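Local coordinates for ferric uptake regulation protein (PDB 2XIG) that probably acts as an iron-dependent homodimeric repressor, using ferrous iron as cofactor to bind the operators of the genes it switches off, at residues C[30-33]-C[34-38]; C[41-45]-C[46-50]. The protein carries 2 engineered substitutions. All coordinates share one frame; numbering follows the deposited sequence.

Contact 1. Residues C[30-33]-C[34-38]; sequences EEVV and SVLYR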
ATOM      1  N   GLU C  30     -14.200  -6.399 -32.265  1.00 26.12           N
ATOM      2  CA  GLU C  30     -15.309  -7.328 -32.086  1.00 24.70           C
ATOM      3  C   GLU C  30     -14.861  -8.532 -31.251  1.00 23.85           C
ATOM      4  O   GLU C  30     -15.626  -9.062 -30.456  1.00 21.17           O
ATOM      5  CB  GLU C  30     -15.866  -7.794 -33.446  1.00 29.36           C
ATOM      6  CG  GLU C  30     -16.411  -6.665 -34.321  1.00 30.92           C
ATOM      7  CD  GLU C  30     -16.966  -7.149 -35.660  1.00 38.89           C
ATOM      8  OE1 GLU C  30     -17.719  -6.379 -36.295  1.00 39.94           O
ATOM      9  OE2 GLU C  30     -16.654  -8.288 -36.080  1.00 38.15           O
ATOM     10  N   GLU C  31     -13.616  -8.958 -31.430  1.00 24.05           N
ATOM     11  CA  GLU C  31     -13.102 -10.093 -30.670  1.00 25.21           C
ATOM     12  C   GLU C  31     -12.996  -9.778 -29.169  1.00 19.86           C
ATOM     13  O   GLU C  31     -13.289 -10.632 -28.334  1.00 18.69           O
ATOM     14  CB  GLU C  31     -11.754 -10.560 -31.222  1.00 35.71           C
ATOM     15  CG  GLU C  31     -11.358 -11.961 -30.761  1.00 46.33           C
ATOM     16  CD  GLU C  31     -12.438 -12.994 -31.051  1.00 53.80           C
ATOM     17  OE1 GLU C  31     -13.137 -12.852 -32.076  1.00 60.05           O
ATOM     18  OE2 GLU C  31     -12.588 -13.949 -30.257  1.00 54.34           O
ATOM     19  N   VAL C  32     -12.586  -8.559 -28.826  1.00 19.93           N
ATOM     20  CA  VAL C  32     -12.542  -8.143 -27.420  1.00 20.58           C
ATOM     21  C   VAL C  32     -13.938  -8.207 -26.782  1.00 22.14           C
ATOM     22  O   VAL C  32     -14.120  -8.688 -25.657  1.00 18.09           O
ATOM     23  CB  VAL C  32     -11.990  -6.711 -27.265  1.00 18.67           C
ATOM     24  CG1 VAL C  32     -12.205  -6.209 -25.839  1.00 16.45           C
ATOM     25  CG2 VAL C  32     -10.498  -6.670 -27.614  1.00 24.86           C
ATOM     26  N   VAL C  33     -14.928  -7.702 -27.503  1.00 19.21           N
ATOM     27  CA  VAL C  33     -16.293  -7.749 -26.995  1.00 15.56           C
ATOM     28  C   VAL C  33     -16.718  -9.197 -26.809  1.00 13.84           C
ATOM     29  O   VAL C  33     -17.294  -9.546 -25.783  1.00 15.30           O
ATOM     30  CB  VAL C  33     -17.284  -7.027 -27.925  1.00 22.58           C
ATOM     31  CG1 VAL C  33     -18.732  -7.279 -27.471  1.00 21.70           C
ATOM     32  CG2 VAL C  33     -16.986  -5.539 -27.955  1.00 22.92           C
ATOM     33  N   SER C  34     -16.416 -10.035 -27.796  1.00 18.15           N
ATOM     34  CA  SER C  34     -16.849 -11.429 -27.764  1.00 22.44           C
ATOM     35  C   SER C  34     -16.158 -12.211 -26.643  1.00 18.65           C
ATOM     36  O   SER C  34     -16.795 -13.008 -25.962  1.00 20.94           O
ATOM     37  CB  SER C  34     -16.621 -12.100 -29.120  1.00 21.79           C
ATOM     38  OG  SER C  34     -17.339 -11.429 -30.142  1.00 25.37           O
ATOM     39  N   VAL C  35     -14.860 -11.984 -26.454  1.00 18.49           N
ATOM     40  CA  VAL C  35     -14.164 -12.609 -25.330  1.00 20.54           C
ATOM     41  C   VAL C  35     -14.855 -12.280 -24.004  1.00 21.45           C
ATOM     42  O   VAL C  35     -15.113 -13.171 -23.192  1.00 19.91           O
ATOM     43  CB  VAL C  35     -12.664 -12.225 -25.276  1.00 17.04           C
ATOM     44  CG1 VAL C  35     -12.067 -12.599 -23.928  1.00 20.83           C
ATOM     45  CG2 VAL C  35     -11.902 -12.906 -26.410  1.00 23.31           C
ATOM     46  N   LEU C  36     -15.170 -11.004 -23.787  1.00 14.35           N
ATOM     47  CA  LEU C  36     -15.804 -10.587 -22.546  1.00 12.54           C
ATOM     48  C   LEU C  36     -17.216 -11.137 -22.409  1.00 19.65           C
ATOM     49  O   LEU C  36     -17.610 -11.580 -21.328  1.00 19.51           O
ATOM     50  CB  LEU C  36     -15.807  -9.059 -22.414  1.00 19.40           C
ATOM     51  CG  LEU C  36     -14.432  -8.451 -22.115  1.00 18.29           C
ATOM     52  CD1 LEU C  36     -14.449  -6.930 -22.264  1.00 20.79           C
ATOM     53  CD2 LEU C  36     -13.972  -8.847 -20.727  1.00 19.65           C
ATOM     54  N   TYR C  37     -17.981 -11.087 -23.498  1.00 18.29           N
ATOM     55  CA  TYR C  37     -19.333 -11.644 -23.493  1.00 13.29           C
ATOM     56  C   TYR C  37     -19.300 -13.104 -23.057  1.00 18.89           C
ATOM     57  O   TYR C  37     -20.132 -13.554 -22.267  1.00 19.71           O
ATOM     58  CB  TYR C  37     -19.936 -11.546 -24.886  1.00 15.91           C
ATOM     59  CG  TYR C  37     -21.414 -11.869 -24.925  1.00 20.35           C
ATOM     60  CD1 TYR C  37     -22.360 -10.860 -24.796  1.00 19.86           C
ATOM     61  CD2 TYR C  37     -21.858 -13.178 -25.081  1.00 19.03           C
ATOM     62  CE1 TYR C  37     -23.722 -11.139 -24.832  1.00 21.41           C
ATOM     63  CE2 TYR C  37     -23.228 -13.471 -25.120  1.00 20.80           C
ATOM     64  CZ  TYR C  37     -24.149 -12.445 -24.991  1.00 21.69           C
ATOM     65  OH  TYR C  37     -25.508 -12.721 -25.026  1.00 21.52           O
ATOM     66  N   ARG C  38     -18.325 -13.839 -23.579  1.00 22.14           N
ATOM     67  CA  ARG C  38     -18.243 -15.276 -23.349  1.00 23.09           C
ATOM     68  C   ARG C  38     -17.747 -15.617 -21.948  1.00 27.13           C
ATOM     69  O   ARG C  38     -17.954 -16.731 -21.468  1.00 27.94           O
ATOM     70  CB  ARG C  38     -17.353 -15.935 -24.413  1.00 21.58           C
ATOM     71  CG  ARG C  38     -18.027 -16.052 -25.781  1.00 31.06           C
ATOM     72  CD  ARG C  38     -17.209 -16.896 -26.759  1.00 38.55           C
ATOM     73  NE  ARG C  38     -16.437 -16.093 -27.707  1.00 47.43           N
ATOM     74  CZ  ARG C  38     -15.124 -15.889 -27.630  1.00 50.07           C
ATOM     75  NH1 ARG C  38     -14.419 -16.423 -26.640  1.00 55.01           N
ATOM     76  NH2 ARG C  38     -14.515 -15.148 -28.544  1.00 47.14           N
TER

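Contact 2. Residues C[41-45]-C[46-50]; sequences THLSP and EEITH. With ZN (zinc ion), chain L.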
ATOM      1  N   THR C  41     -16.175 -14.521 -15.825  1.00 25.48           N
ATOM      2  CA  THR C  41     -15.438 -13.822 -14.778  1.00 26.36           C
ATOM      3  C   THR C  41     -15.140 -12.363 -15.177  1.00 28.72           C
ATOM      4  O   THR C  41     -15.766 -11.829 -16.093  1.00 26.15           O
ATOM      5  CB  THR C  41     -14.163 -14.614 -14.398  1.00 26.46           C
ATOM      6  OG1 THR C  41     -13.525 -14.016 -13.258  1.00 31.09           O
ATOM      7  CG2 THR C  41     -13.204 -14.706 -15.581  1.00 17.05           C
ATOM      8  N   HIS C  42     -14.219 -11.712 -14.477  1.00 21.43           N
ATOM      9  CA  HIS C  42     -13.803 -10.361 -14.854  1.00 19.37           C
ATOM     10  C   HIS C  42     -12.361 -10.441 -15.318  1.00 21.83           C
ATOM     11  O   HIS C  42     -11.524 -10.997 -14.627  1.00 22.12           O
ATOM     12  CB  HIS C  42     -13.916  -9.389 -13.684  1.00 24.42           C
ATOM     13  CG  HIS C  42     -15.285  -9.306 -13.086  1.00 20.15           C
ATOM     14  ND1 HIS C  42     -15.863 -10.363 -12.424  1.00 20.81           N
ATOM     15  CD2 HIS C  42     -16.177  -8.287 -13.027  1.00 13.64           C
ATOM     16  CE1 HIS C  42     -17.060 -10.008 -11.995  1.00 18.10           C
ATOM     17  NE2 HIS C  42     -17.268  -8.750 -12.338  1.00 16.84           N
ATOM     18  N   LEU C  43     -12.067  -9.883 -16.483  1.00 18.05           N
ATOM     19  CA  LEU C  43     -10.771 -10.122 -17.117  1.00 18.08           C
ATOM     20  C   LEU C  43      -9.859  -8.901 -17.107  1.00 20.93           C
ATOM     21  O   LEU C  43     -10.314  -7.779 -17.286  1.00 21.65           O
ATOM     22  CB  LEU C  43     -10.976 -10.595 -18.559  1.00 18.68           C
ATOM     23  CG  LEU C  43     -11.667 -11.951 -18.732  1.00 23.12           C
ATOM     24  CD1 LEU C  43     -11.835 -12.276 -20.215  1.00 17.47           C
ATOM     25  CD2 LEU C  43     -10.888 -13.049 -18.020  1.00 23.09           C
ATOM     26  N   SER C  44      -8.564  -9.130 -16.902  1.00 19.83           N
ATOM     27  CA  SER C  44      -7.584  -8.063 -17.034  1.00 21.16           C
ATOM     28  C   SER C  44      -7.240  -7.864 -18.504  1.00 20.87           C
ATOM     29  O   SER C  44      -7.423  -8.765 -19.317  1.00 20.05           O
ATOM     30  CB  SER C  44      -6.311  -8.413 -16.251  1.00 19.99           C
ATOM     31  OG  SER C  44      -5.675  -9.526 -16.847  1.00 19.76           O
ATOM     32  N   PRO C  45      -6.732  -6.677 -18.857  1.00 19.36           N
ATOM     33  CA  PRO C  45      -6.261  -6.463 -20.226  1.00 20.66           C
ATOM     34  C   PRO C  45      -5.249  -7.526 -20.671  1.00 22.58           C
ATOM     35  O   PRO C  45      -5.294  -7.950 -21.825  1.00 21.81           O
ATOM     36  CB  PRO C  45      -5.606  -5.084 -20.152  1.00 24.70           C
ATOM     37  CG  PRO C  45      -6.329  -4.396 -19.043  1.00 24.24           C
ATOM     38  CD  PRO C  45      -6.589  -5.469 -18.024  1.00 24.89           C
ATOM     39  N   GLU C  46      -4.356  -7.949 -19.776  1.00 21.64           N
ATOM     40  CA  GLU C  46      -3.397  -8.999 -20.104  1.00 22.05           C
ATOM     41  C   GLU C  46      -4.094 -10.295 -20.513  1.00 18.14           C
ATOM     42  O   GLU C  46      -3.736 -10.906 -21.511  1.00 19.23           O
ATOM     43  CB  GLU C  46      -2.449  -9.258 -18.920  1.00 30.53           C
ATOM     44  CG  GLU C  46      -1.460  -8.126 -18.654  1.00 38.49           C
ATOM     45  CD  GLU C  46      -0.791  -8.218 -17.282  1.00 47.57           C
ATOM     46  OE1 GLU C  46      -1.478  -7.980 -16.265  1.00 51.50           O
ATOM     47  OE2 GLU C  46       0.423  -8.512 -17.217  1.00 45.67           O
ATOM     48  N   GLU C  47      -5.091 -10.714 -19.739  1.00 19.31           N
ATOM     49  CA  GLU C  47      -5.808 -11.951 -20.038  1.00 23.42           C
ATOM     50  C   GLU C  47      -6.579 -11.864 -21.350  1.00 21.39           C
ATOM     51  O   GLU C  47      -6.646 -12.822 -22.120  1.00 18.44           O
ATOM     52  CB  GLU C  47      -6.788 -12.276 -18.918  1.00 25.94           C
ATOM     53  CG  GLU C  47      -6.151 -12.561 -17.590  1.00 29.67           C
ATOM     54  CD  GLU C  47      -7.189 -12.895 -16.548  1.00 38.40           C
ATOM     55  OE1 GLU C  47      -8.008 -12.009 -16.211  1.00 28.46           O
ATOM     56  OE2 GLU C  47      -7.181 -14.048 -16.069  1.00 47.47           O
ATOM     57  N   ILE C  48      -7.189 -10.712 -21.593  1.00 19.26           N
ATOM     58  CA  ILE C  48      -7.889 -10.491 -22.847  1.00 19.72           C
ATOM     59  C   ILE C  48      -6.914 -10.590 -24.016  1.00 17.81           C
ATOM     60  O   ILE C  48      -7.231 -11.166 -25.059  1.00 23.44           O
ATOM     61  CB  ILE C  48      -8.618  -9.127 -22.841  1.00 21.51           C
ATOM     62  CG1 ILE C  48      -9.756  -9.151 -21.820  1.00 16.59           C
ATOM     63  CG2 ILE C  48      -9.147  -8.775 -24.225  1.00 21.06           C
ATOM     64  CD1 ILE C  48     -10.235  -7.763 -21.393  1.00 21.50           C
ATOM     65  N   THR C  49      -5.714 -10.046 -23.827  1.00 17.25           N
ATOM     66  CA  THR C  49      -4.694 -10.083 -24.866  1.00 16.30           C
ATOM     67  C   THR C  49      -4.280 -11.528 -25.124  1.00 14.88           C
ATOM     68  O   THR C  49      -4.162 -11.945 -26.276  1.00 21.96           O
ATOM     69  CB  THR C  49      -3.464  -9.235 -24.478  1.00 22.39           C
ATOM     70  OG1 THR C  49      -3.877  -7.880 -24.255  1.00 22.32           O
ATOM     71  CG2 THR C  49      -2.397  -9.263 -25.575  1.00 22.51           C
ATOM     72  N   HIS C  50      -4.071 -12.284 -24.046  1.00 25.18           N
ATOM     73  CA  HIS C  50      -3.736 -13.703 -24.153  1.00 23.40           C
ATOM     74  C   HIS C  50      -4.733 -14.398 -25.082  1.00 18.76           C
ATOM     75  O   HIS C  50      -4.346 -15.118 -25.996  1.00 23.44           O
ATOM     76  CB  HIS C  50      -3.766 -14.393 -22.776  1.00 22.61           C
ATOM     77  CG  HIS C  50      -2.499 -14.258 -21.977  1.00 33.27           C
ATOM     78  ND1 HIS C  50      -1.275 -14.703 -22.431  1.00 36.92           N
ATOM     79  CD2 HIS C  50      -2.278 -13.765 -20.732  1.00 31.95           C
ATOM     80  CE1 HIS C  50      -0.353 -14.473 -21.510  1.00 38.06           C
ATOM     81  NE2 HIS C  50      -0.934 -13.903 -20.471  1.00 34.97           N
TER
HETATM   82 ZN    ZN L1151     -18.977  -7.396 -12.197  1.00 21.04          ZN

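Contact 1. Residues C[30-33]-C[34-38]
Glu31 and Arg38, two helical turns apart, meet in a salt bridge on the outer side of helix 27-38, with OE2 of Glu31 2.8 Å from NH2 of Arg38. As a hydrogen bond it is weak, because the N-H points well off the line to the oxygen (116°). The carboxylate lies at the edge of the guanidinium, the two planes 33° apart. Both chains have to bend to meet: Glu31 turns at its second torsion (chi2 54°) and Arg38 at its third, which folds the guanidinium back so that one face looks onto Ser34 O.

Ser34 bonds to its own helix. Its OG gives a hydrogen bond to Glu30 O at 2.9 Å, from above the carbonyl plane, while Ser34 N reaches that oxygen from the opposite face; two donors thus grip one carbonyl. OG, anti to the carbonyl carbon and beside the backbone N, points back along the helix to Glu30 O. Val35 N to Glu31 O and Tyr37 N to Val33 O, each 2.8 Å, continue the i to i+4 backbone hydrogen bonds of the helix.

On the apolar side the one side-chain contact between the segments is Val32 CG1 to Leu36 CD1, 4.3 Å. Val32 and Val33 pack on helix 61-73, Leu36 toward helix 45-52, and Tyr37 on helix 7-20. This is an amphipathic alpha-helix in the winged-helix DNA-binding domain of a Fur-family repressor.

Contact 2. Residues C[41-45]-C[46-50]
A capping box formed by Ser44 and Glu47 starts helix 45-52, where the loop after helix 27-38 turns into the next helix of the DNA-binding domain. The exchange is reciprocal: Glu47 N donates to Ser44 OG at 3.2 Å, and Ser44 N donates to Glu47 OE1 at 3.0 Å, nearly straight at 169°. OE1 receives it on its anti lone pair. Ser44 OG stands between its backbone N and carbonyl carbon (chi1 66°), which turns it to the amide of Glu47. OE1 also has a long, weak ion pair with Arg88 of strand 86-91.

A hydrophobic staple spans the cap, Leu43 just before it against Ile48 in the helix, with Leu43 CB 3.8 Å from Ile48 CG1. The Leu43 side chain also crosses that of Glu47 at about a right angle, CD2 lying 3.6 Å from OE1.

Just before the cap, His42 binds a zinc ion through NE2 at 2.2 Å, a site it shares with Glu90, His97 and His99; the lead-in to the helix is therefore tied to the metal. In the first turn, Pro45 O accepts from both N and OG1 of Thr49, which come from opposite faces of its carbonyl plane, the hydroxyl at 2.8 Å.

How the contacts relate
Contacts 1 and 2 follow one another along the chain, on helix 27-38 and at the start of helix 45-52, and pack through apolar sides: Val35 CG1 lies 3.7 Å from Leu43 CD1, and Leu36 CD2 3.9 Å from Ile48 CD1. Contact 2 is the more buried, although Glu46 faces a second subunit; contact 1 has buried valines and a leucine on one side and a charged pair on the other. Their chemistry follows place: along helix 27-38 a glutamate reaches an arginine side chain, whereas at the helix start one serves a backbone amide. Only 41-50 supplies a zinc ligand; the side chain of Leu36 is about 10 Å from the zinc and about 5 Å from that of Glu90.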